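Local coordinates for Galactose/lactose metabolism regulatory protein GAL80 (Saccharomyces cerevisiae, PDB 3BTV) that represses the genes of galactose and lactose metabolism by binding the transcriptional activator GAL4 when no inducing sugar is present, at residues Ile95-Val99 with Ala100-Glu104; Leu245-Glu248 with Arg249-Leu253. The protein carries 1 engineered substitution. One frame throughout, in Å; residues are numbered along the deposited sequence.

Contact 1 (Ile95-Val99 with Ala100-Glu104)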
ATOM      1  N   ILE B  95      -0.610 -25.513 -25.274  1.00 62.76           N
ATOM      2  CA  ILE B  95       0.491 -25.959 -24.429  1.00 57.21           C
ATOM      3  C   ILE B  95       0.127 -25.732 -22.964  1.00 58.96           C
ATOM      4  O   ILE B  95       0.031 -24.590 -22.506  1.00 64.45           O
ATOM      5  CB  ILE B  95       1.799 -25.221 -24.748  1.00 68.07           C
ATOM      6  CG1 ILE B  95       2.463 -25.818 -25.986  1.00 82.24           C
ATOM      7  CG2 ILE B  95       2.766 -25.331 -23.591  1.00 83.25           C
ATOM      8  CD1 ILE B  95       1.828 -25.401 -27.274  1.00 85.42           C
ATOM      9  N   ALA B  96      -0.096 -26.823 -22.233  1.00 71.04           N
ATOM     10  CA  ALA B  96      -0.432 -26.730 -20.813  1.00 75.15           C
ATOM     11  C   ALA B  96       0.540 -27.557 -19.974  1.00 77.90           C
ATOM     12  O   ALA B  96       0.151 -28.496 -19.277  1.00 75.64           O
ATOM     13  CB  ALA B  96      -1.871 -27.158 -20.570  1.00 66.54           C
ATOM     14  N   ILE B  97       1.813 -27.197 -20.070  1.00 68.93           N
ATOM     15  CA  ILE B  97       2.874 -27.851 -19.322  1.00 69.73           C
ATOM     16  C   ILE B  97       3.529 -26.804 -18.436  1.00 74.12           C
ATOM     17  O   ILE B  97       3.219 -25.620 -18.548  1.00 66.82           O
ATOM     18  CB  ILE B  97       3.941 -28.417 -20.265  1.00 72.13           C
ATOM     19  CG1 ILE B  97       4.455 -27.314 -21.193  1.00 65.57           C
ATOM     20  CG2 ILE B  97       3.378 -29.572 -21.082  1.00 76.32           C
ATOM     21  CD1 ILE B  97       5.579 -27.757 -22.104  1.00 68.51           C
ATOM     22  N   GLN B  98       4.443 -27.230 -17.570  1.00 62.33           N
ATOM     23  CA  GLN B  98       5.099 -26.300 -16.657  1.00 65.43           C
ATOM     24  C   GLN B  98       5.847 -25.215 -17.432  1.00 56.78           C
ATOM     25  O   GLN B  98       6.459 -25.486 -18.468  1.00 67.57           O
ATOM     26  CB  GLN B  98       6.063 -27.048 -15.740  1.00 69.91           C
ATOM     27  CG  GLN B  98       7.132 -27.811 -16.486  1.00 94.60           C
ATOM     28  CD  GLN B  98       8.189 -28.369 -15.560  1.00120.88           C
ATOM     29  OE1 GLN B  98       9.247 -28.816 -16.005  1.00120.69           O
ATOM     30  NE2 GLN B  98       7.909 -28.344 -14.260  1.00119.52           N
ATOM     31  N   VAL B  99       5.795 -23.987 -16.927  1.00 65.43           N
ATOM     32  CA  VAL B  99       6.437 -22.858 -17.592  1.00 52.38           C
ATOM     33  C   VAL B  99       7.897 -23.170 -17.929  1.00 65.01           C
ATOM     34  O   VAL B  99       8.373 -22.835 -19.009  1.00 66.83           O
ATOM     35  CB  VAL B  99       6.338 -21.578 -16.740  1.00 57.88           C
ATOM     36  CG1 VAL B  99       7.030 -20.418 -17.432  1.00 57.76           C
ATOM     37  CG2 VAL B  99       4.871 -21.242 -16.461  1.00 62.81           C
ATOM     38  N   ALA B 100       8.600 -23.839 -17.024  1.00 61.12           N
ATOM     39  CA  ALA B 100      10.012 -24.155 -17.257  1.00 63.51           C
ATOM     40  C   ALA B 100      10.260 -24.973 -18.528  1.00 69.03           C
ATOM     41  O   ALA B 100      11.388 -25.033 -19.013  1.00 75.72           O
ATOM     42  CB  ALA B 100      10.618 -24.860 -16.042  1.00 67.42           C
ATOM     43  N   SER B 101       9.209 -25.598 -19.062  1.00 72.55           N
ATOM     44  CA  SER B 101       9.325 -26.422 -20.265  1.00 67.96           C
ATOM     45  C   SER B 101       8.814 -25.723 -21.524  1.00 72.51           C
ATOM     46  O   SER B 101       8.944 -26.263 -22.627  1.00 72.71           O
ATOM     47  CB  SER B 101       8.563 -27.740 -20.089  1.00 73.94           C
ATOM     48  OG  SER B 101       9.092 -28.492 -19.013  1.00 92.03           O
ATOM     49  N   HIS B 102       8.228 -24.539 -21.356  1.00 68.27           N
ATOM     50  CA  HIS B 102       7.620 -23.802 -22.469  1.00 67.87           C
ATOM     51  C   HIS B 102       8.587 -23.559 -23.621  1.00 64.16           C
ATOM     52  O   HIS B 102       8.295 -23.889 -24.767  1.00 72.85           O
ATOM     53  CB  HIS B 102       7.066 -22.459 -21.986  1.00 60.28           C
ATOM     54  CG  HIS B 102       5.727 -22.557 -21.319  1.00 58.74           C
ATOM     55  ND1 HIS B 102       5.022 -21.448 -20.897  1.00 59.04           N
ATOM     56  CD2 HIS B 102       4.957 -23.628 -21.015  1.00 62.69           C
ATOM     57  CE1 HIS B 102       3.883 -21.833 -20.349  1.00 62.77           C
ATOM     58  NE2 HIS B 102       3.819 -23.152 -20.409  1.00 57.08           N
ATOM     59  N   TYR B 103       9.731 -22.967 -23.312  1.00 71.53           N
ATOM     60  CA  TYR B 103      10.711 -22.619 -24.333  1.00 71.16           C
ATOM     61  C   TYR B 103      11.203 -23.851 -25.080  1.00 77.16           C
ATOM     62  O   TYR B 103      11.179 -23.889 -26.313  1.00 84.39           O
ATOM     63  CB  TYR B 103      11.880 -21.866 -23.697  1.00 72.14           C
ATOM     64  CG  TYR B 103      12.894 -21.314 -24.669  1.00 79.52           C
ATOM     65  CD1 TYR B 103      12.642 -20.147 -25.383  1.00 86.90           C
ATOM     66  CD2 TYR B 103      14.121 -21.942 -24.847  1.00 83.00           C
ATOM     67  CE1 TYR B 103      13.584 -19.632 -26.266  1.00 81.72           C
ATOM     68  CE2 TYR B 103      15.064 -21.437 -25.722  1.00 91.34           C
ATOM     69  CZ  TYR B 103      14.790 -20.284 -26.430  1.00 97.66           C
ATOM     70  OH  TYR B 103      15.727 -19.781 -27.301  1.00104.88           O
ATOM     71  N   GLU B 104      11.624 -24.871 -24.336  1.00 81.11           N
ATOM     72  CA  GLU B 104      12.209 -26.066 -24.960  1.00 72.63           C
ATOM     73  C   GLU B 104      11.203 -26.801 -25.837  1.00 69.19           C
ATOM     74  O   GLU B 104      11.581 -27.441 -26.805  1.00 77.05           O
ATOM     75  CB  GLU B 104      12.788 -27.023 -23.910  1.00 87.75           C
ATOM     76  CG  GLU B 104      11.751 -27.908 -23.228  1.00111.33           C
ATOM     77  CD  GLU B 104      12.300 -28.626 -22.006  1.00123.73           C
ATOM     78  OE1 GLU B 104      13.111 -28.018 -21.272  1.00125.30           O
ATOM     79  OE2 GLU B 104      11.914 -29.795 -21.780  1.00121.58           O
TER

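Contact 2 (Leu245-Glu248 with Arg249-Leu253)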
ATOM      1  N   LEU B 245       8.287 -27.655   6.199  1.00 69.65           N
ATOM      2  CA  LEU B 245       7.431 -28.643   5.557  1.00 72.19           C
ATOM      3  C   LEU B 245       6.204 -28.935   6.430  1.00 83.19           C
ATOM      4  O   LEU B 245       6.321 -29.056   7.649  1.00 74.39           O
ATOM      5  CB  LEU B 245       8.223 -29.929   5.291  1.00 74.29           C
ATOM      6  CG  LEU B 245       9.240 -29.885   4.147  1.00 68.98           C
ATOM      7  CD1 LEU B 245      10.037 -31.179   4.077  1.00 75.51           C
ATOM      8  CD2 LEU B 245       8.519 -29.636   2.825  1.00 84.41           C
ATOM      9  N   ILE B 246       5.031 -29.034   5.810  1.00 79.92           N
ATOM     10  CA  ILE B 246       3.813 -29.420   6.523  1.00 73.62           C
ATOM     11  C   ILE B 246       3.119 -30.619   5.852  1.00 93.30           C
ATOM     12  O   ILE B 246       3.326 -30.884   4.660  1.00 85.37           O
ATOM     13  CB  ILE B 246       2.804 -28.246   6.637  1.00 62.86           C
ATOM     14  CG1 ILE B 246       2.528 -27.632   5.261  1.00 68.16           C
ATOM     15  CG2 ILE B 246       3.318 -27.191   7.593  1.00 73.11           C
ATOM     16  CD1 ILE B 246       1.254 -26.796   5.195  1.00 68.91           C
ATOM     17  N   ASP B 247       2.301 -31.340   6.620  1.00 89.58           N
ATOM     18  CA  ASP B 247       1.533 -32.463   6.084  1.00 92.17           C
ATOM     19  C   ASP B 247       0.153 -32.011   5.619  1.00 96.97           C
ATOM     20  O   ASP B 247      -0.192 -30.822   5.705  1.00 85.62           O
ATOM     21  CB  ASP B 247       1.402 -33.587   7.115  1.00102.32           C
ATOM     22  CG  ASP B 247       0.551 -33.193   8.313  1.00114.11           C
ATOM     23  OD1 ASP B 247      -0.005 -32.072   8.326  1.00103.61           O
ATOM     24  OD2 ASP B 247       0.440 -34.012   9.249  1.00120.88           O
ATOM     25  N   GLU B 248      -0.633 -32.969   5.136  1.00101.30           N
ATOM     26  CA  GLU B 248      -1.955 -32.691   4.585  1.00111.77           C
ATOM     27  C   GLU B 248      -2.882 -32.078   5.635  1.00 98.63           C
ATOM     28  O   GLU B 248      -3.792 -31.308   5.310  1.00 88.71           O
ATOM     29  CB  GLU B 248      -2.562 -33.981   4.036  1.00129.78           C
ATOM     30  CG  GLU B 248      -1.575 -34.816   3.243  1.00149.31           C
ATOM     31  CD  GLU B 248      -1.775 -36.300   3.450  1.00167.94           C
ATOM     32  OE1 GLU B 248      -2.754 -36.680   4.124  1.00170.17           O
ATOM     33  OE2 GLU B 248      -0.950 -37.087   2.944  1.00178.15           O
ATOM     34  N   ARG B 249      -2.633 -32.417   6.896  1.00108.42           N
ATOM     35  CA  ARG B 249      -3.480 -31.959   7.989  1.00115.75           C
ATOM     36  C   ARG B 249      -3.133 -30.532   8.398  1.00112.58           C
ATOM     37  O   ARG B 249      -3.904 -29.873   9.094  1.00108.15           O
ATOM     38  CB  ARG B 249      -3.350 -32.907   9.178  1.00126.02           C
ATOM     39  CG  ARG B 249      -3.061 -34.339   8.763  1.00138.42           C
ATOM     40  CD  ARG B 249      -3.345 -35.327   9.879  1.00153.29           C
ATOM     41  NE  ARG B 249      -4.777 -35.531  10.076  1.00162.33           N
ATOM     42  CZ  ARG B 249      -5.299 -36.537  10.772  1.00160.91           C
ATOM     43  NH1 ARG B 249      -4.508 -37.439  11.337  1.00149.83           N
ATOM     44  NH2 ARG B 249      -6.615 -36.643  10.901  1.00162.06           N
ATOM     45  N   GLY B 250      -1.969 -30.059   7.958  1.00110.95           N
ATOM     46  CA  GLY B 250      -1.518 -28.713   8.270  1.00 90.20           C
ATOM     47  C   GLY B 250      -0.427 -28.686   9.327  1.00 78.83           C
ATOM     48  O   GLY B 250       0.071 -27.620   9.700  1.00 82.67           O
ATOM     49  N   ASN B 251      -0.047 -29.861   9.813  1.00 70.19           N
ATOM     50  CA  ASN B 251       0.963 -29.950  10.863  1.00 89.07           C
ATOM     51  C   ASN B 251       2.376 -29.989  10.302  1.00 85.79           C
ATOM     52  O   ASN B 251       2.614 -30.572   9.242  1.00 88.89           O
ATOM     53  CB  ASN B 251       0.705 -31.178  11.732  1.00106.43           C
ATOM     54  CG  ASN B 251      -0.660 -31.141  12.387  1.00111.56           C
ATOM     55  OD1 ASN B 251      -0.976 -30.214  13.136  1.00102.98           O
ATOM     56  ND2 ASN B 251      -1.482 -32.147  12.101  1.00117.74           N
ATOM     57  N   ARG B 252       3.312 -29.373  11.018  1.00 83.47           N
ATOM     58  CA  ARG B 252       4.703 -29.319  10.575  1.00 76.87           C
ATOM     59  C   ARG B 252       5.372 -30.676  10.713  1.00 86.00           C
ATOM     60  O   ARG B 252       5.028 -31.455  11.600  1.00100.53           O
ATOM     61  CB  ARG B 252       5.478 -28.238  11.335  1.00 74.48           C
ATOM     62  CG  ARG B 252       4.903 -26.834  11.109  1.00 78.48           C
ATOM     63  CD  ARG B 252       5.847 -25.714  11.543  1.00 72.45           C
ATOM     64  NE  ARG B 252       5.287 -24.407  11.196  1.00 77.76           N
ATOM     65  CZ  ARG B 252       5.837 -23.238  11.510  1.00 76.41           C
ATOM     66  NH1 ARG B 252       6.980 -23.200  12.182  1.00 78.51           N
ATOM     67  NH2 ARG B 252       5.245 -22.101  11.148  1.00 75.03           N
ATOM     68  N   LEU B 253       6.324 -30.956   9.827  1.00 95.35           N
ATOM     69  CA  LEU B 253       6.996 -32.254   9.804  1.00 87.61           C
ATOM     70  C   LEU B 253       8.374 -32.194  10.456  1.00 69.16           C
ATOM     71  O   LEU B 253       9.081 -33.199  10.518  1.00 91.14           O
ATOM     72  CB  LEU B 253       7.125 -32.772   8.366  1.00 97.33           C
ATOM     73  CG  LEU B 253       5.823 -32.960   7.580  1.00109.12           C
ATOM     74  CD1 LEU B 253       6.112 -33.200   6.109  1.00113.86           C
ATOM     75  CD2 LEU B 253       5.004 -34.101   8.161  1.00112.44           C
TER

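Contact 1 (Ile95-Val99 with Ala100-Glu104)
The imidazole of H102 lies flat against the backbone of V99, with V99 CA 3.7 Å from the ring centroid and almost exactly on the ring normal, a CH-pi contact. This is the tight half of the turn. H102 CG stands anti to its own carbonyl carbon (chi1 -80°), which turns one ring face against V99 CA; I97 CG1 then meets the ring edge in plane, 3.7 Å from H102 CD2, and I95 CG2 comes at it obliquely. H102 NE2 gives a weak, bent bond to I97 O (3.1 Å), while ND1 is held by L128 O, so each ring nitrogen has a carbonyl partner, which would limit rotation of the ring.

Two backbone bonds wind the chain into the helix: S101 N to Q98 O, 2.8 Å, and H102 N to V99 O, 2.9 Å. The other side is looser and partly exposed. There the extended Q98 side chain runs alongside S101, and S101 OG makes a weak 3.0 Å bond to Q98 OE1.

The arrangement belongs to the Rossmann fold, where the chain leaves the carboxyl end of parallel strand 92-95 and turns into helix 102-112.

Contact 2 (Leu245-Glu248 with Arg249-Leu253)
D247 faces G250 and N251 across a tight reversal, and its backbone and side chain both bond to that pair. Backbone bonds come first. D247 N donates to N251 O (2.8 Å, N-H...O angle 161°), and L253 N donates to L245 O (2.9 Å); between these two bonds, I246 and R252 form a non-hydrogen-bonded antiparallel pair. At the end of the reversal G250 N reaches D247 O at 3.0 Å, closing a type I turn from D247 to G250.

The carboxylate adds a second layer of polar contacts. With CG set between the backbone N and the carbonyl carbon (chi1 67°), OD1 swings in over the turn. It takes N251 N on its syn side at 2.7 Å, somewhat out of the carboxylate plane, and a weak, strongly bent bond from G250 N at 2.8 Å. The D247 and N251 side chains run side by side, their flat ends well tilted from each other. With an alanine at D247, N251 N would probably lose its carboxylate acceptor and G250 N its weak second one, leaving the turn held by backbone bonds alone.

Apolar contacts are modest and lie at the surface. L253 CD1 meets L245 CB at 4.0 Å, and L253 CD2 rests 3.8 Å from D247 CB. I246 CG2 touches the aliphatic R252 CG at 3.9 Å, beyond which the guanidinium goes on to a salt bridge with E191.

At the backbone angles of G250 a side chain would jam against the preceding carbonyl oxygen. A type I turn, this glycine and the D247 N to N251 O bond, with N251 N met by OD1 and not by the D247 carbonyl, together make a 3:5 beta hairpin with a G1 bulge.

Going from the N terminus, the chain first meets contact 1, where the short link between strand 92-95 and helix 102-112 folds on itself within the parallel Rossmann sheet domain. It then runs on through strands 121-125 and 148-152 into the C-terminal domain, where contact 2 closes the hairpin between strands 242-246 and 252-253, the former flanked by strands 191-193 and 255-258. Each closes a turn of adjacent residues; the two follow in series, neither enclosing nor crossing the other. The centres of contacts 1 and 2 lie 29 Å apart, their nearest atoms about 17 Å apart. Contact 1 joins strand to helix in a partly buried place, whereas contact 2 joins strand to strand at the surface.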